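Local coordinates for probable spore coat polysaccharide biosynthesis protein E (Chromobacterium violaceum ATCC 12472, PDB 3G8R) that probably takes part in sialic-acid-type sugar biosynthesis as an N-acylneuraminate-9-phosphate synthase, here as its zinc-binding NeuB-family barrel and SAF domain, at residues A[141-146]-A[167-172]. Numbering follows the deposited sequence.
Sequences STAGAR and MHCVAE
At the C-terminal mouth of a TIM barrel, beside its zinc site, S141 and M167 pair in a parallel bridge between neighbouring strands 138-141 and 164-168, with CA atoms 4.7 Å apart. Both side chains leave the sheet on the same face: the hydroxyl OG of S141 lies 3.8 Å from CB of M167, a selenomethionine, while that oxygen is hydrogen-bonded to K116. One residue further on, the CA atoms of T142 and H168 are 6.0 Å apart, and a weak, doubtful hydrogen bond may run from T142 N to M167 O. C169 lies between the two segments. With chi1 at 73°, its SG sits over its own backbone, flanked by N and C, and from there approaches CB of S141 at 3.8 Å and CB of A143 at 3.7 Å, so one sulfur touches two residues, i and i+2, of segment 141-146. The methyl of A143 also meets the methyl of A171, CB to CB 4.1 Å, and A143 CA makes a CH···O contact of 3.2 Å with C169 O. In the repeating beta-alpha plan of this barrel, the first loop leads from its strand through a type II turn, T142 to A145, into helix 147-158, whereas the second passes the metal: V170 O accepts a hydrogen bond from ND1 of the zinc ligand H202, and the C169 side chain lies about 7 Å from the zinc ion. At the inverse gamma turn centred on A171, the backbone N of A171 is hydrogen-bonded to OE2 of E271 of the second subunit, which also packs on A143.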
loop_
_atom_site.group_PDB
_atom_site.type_symbol
_atom_site.label_atom_id
_atom_site.label_comp_id
_atom_site.label_asym_id
_atom_site.label_seq_id
_atom_site.Cartn_x
_atom_site.Cartn_y
_atom_site.Cartn_z
ATOM N N SER A 141 17.003 -6.570 -10.689
ATOM C CA SER A 141 16.177 -5.385 -10.842
ATOM C C SER A 141 15.652 -5.378 -12.237
ATOM O O SER A 141 16.324 -5.850 -13.143
ATOM C CB SER A 141 16.957 -4.119 -10.557
ATOM O OG SER A 141 16.951 -3.907 -9.189
ATOM N N THR A 142 14.489 -4.781 -12.413
ATOM C CA THR A 142 13.711 -4.981 -13.623
ATOM C C THR A 142 13.281 -3.658 -14.359
ATOM O O THR A 142 12.449 -3.694 -15.262
ATOM C CB THR A 142 12.494 -5.857 -13.250
ATOM O OG1 THR A 142 11.430 -5.608 -14.164
ATOM C CG2 THR A 142 11.970 -5.481 -11.892
ATOM N N ALA A 143 13.848 -2.506 -14.009
ATOM C CA ALA A 143 13.514 -1.272 -14.734
ATOM C C ALA A 143 13.415 -1.420 -16.263
ATOM O O ALA A 143 14.338 -1.850 -16.919
ATOM C CB ALA A 143 14.470 -0.175 -14.389
ATOM N N GLY A 144 12.279 -1.066 -16.834
ATOM C CA GLY A 144 12.093 -1.183 -18.276
ATOM C C GLY A 144 12.331 -2.572 -18.849
ATOM O O GLY A 144 12.691 -2.694 -20.029
ATOM N N ALA A 145 12.155 -3.616 -18.039
ATOM C CA ALA A 145 12.237 -4.979 -18.557
ATOM C C ALA A 145 10.886 -5.330 -19.124
ATOM O O ALA A 145 9.862 -5.030 -18.506
ATOM C CB ALA A 145 12.582 -5.951 -17.457
ATOM N N ARG A 146 10.864 -5.974 -20.281
ATOM C CA ARG A 146 9.617 -6.539 -20.781
ATOM C C ARG A 146 9.137 -7.675 -19.871
ATOM O O ARG A 146 9.945 -8.370 -19.241
ATOM C CB ARG A 146 9.795 -7.071 -22.191
ATOM C CG ARG A 146 10.289 -6.064 -23.159
ATOM C CD ARG A 146 10.009 -6.527 -24.567
ATOM N NE ARG A 146 10.961 -7.528 -25.099
ATOM C CZ ARG A 146 10.622 -8.694 -25.689
ATOM N NH1 ARG A 146 9.335 -9.068 -25.838
ATOM N NH2 ARG A 146 11.584 -9.507 -26.137
HETATM N N MSE A 167 13.028 -6.905 -8.165
HETATM C CA MSE A 167 12.801 -5.573 -7.565
HETATM C C MSE A 167 12.214 -4.575 -8.512
HETATM O O MSE A 167 12.619 -4.462 -9.613
HETATM C CB MSE A 167 14.058 -4.956 -6.957
HETATM C CG MSE A 167 14.970 -5.869 -6.161
HETATM SE SE MSE A 167 14.884 -5.772 -4.382
HETATM C CE MSE A 167 15.566 -4.129 -4.048
ATOM N N HIS A 168 11.242 -3.822 -8.077
ATOM C CA HIS A 168 10.776 -2.748 -8.918
ATOM C C HIS A 168 11.860 -1.677 -8.876
ATOM O O HIS A 168 12.492 -1.464 -7.844
ATOM C CB HIS A 168 9.405 -2.230 -8.471
ATOM C CG HIS A 168 9.048 -0.911 -9.063
ATOM N ND1 HIS A 168 8.859 -0.728 -10.418
ATOM C CD2 HIS A 168 8.851 0.304 -8.490
ATOM C CE1 HIS A 168 8.566 0.538 -10.650
ATOM N NE2 HIS A 168 8.527 1.179 -9.496
ATOM N N CYS A 169 12.149 -1.082 -10.022
ATOM C CA CYS A 169 12.846 0.164 -10.012
ATOM C C CYS A 169 12.662 0.906 -11.308
ATOM O O CYS A 169 12.221 0.355 -12.305
ATOM C CB CYS A 169 14.326 0.011 -9.637
ATOM S SG CYS A 169 15.398 -0.709 -10.836
ATOM N N VAL A 170 12.975 2.189 -11.254
ATOM C CA VAL A 170 12.884 3.031 -12.412
ATOM C C VAL A 170 14.264 3.621 -12.694
ATOM O O VAL A 170 14.969 4.103 -11.783
ATOM C CB VAL A 170 11.853 4.134 -12.197
ATOM C CG1 VAL A 170 11.635 4.897 -13.479
ATOM C CG2 VAL A 170 10.541 3.528 -11.700
ATOM N N ALA A 171 14.641 3.564 -13.970
ATOM C CA ALA A 171 15.920 4.057 -14.420
ATOM C C ALA A 171 15.847 5.547 -14.748
ATOM O O ALA A 171 16.172 5.978 -15.851
ATOM C CB ALA A 171 16.392 3.245 -15.608
ATOM N N GLU A 172 15.393 6.348 -13.810
ATOM C CA GLU A 172 15.564 7.777 -13.958
ATOM C C GLU A 172 16.322 8.198 -12.748
ATOM O O GLU A 172 16.025 7.788 -11.611
ATOM C CB GLU A 172 14.246 8.518 -14.128
ATOM C CG GLU A 172 13.549 8.151 -15.432
ATOM C CD GLU A 172 12.070 8.515 -15.459
ATOM O OE1 GLU A 172 11.301 7.851 -16.214
ATOM O OE2 GLU A 172 11.677 9.467 -14.741
#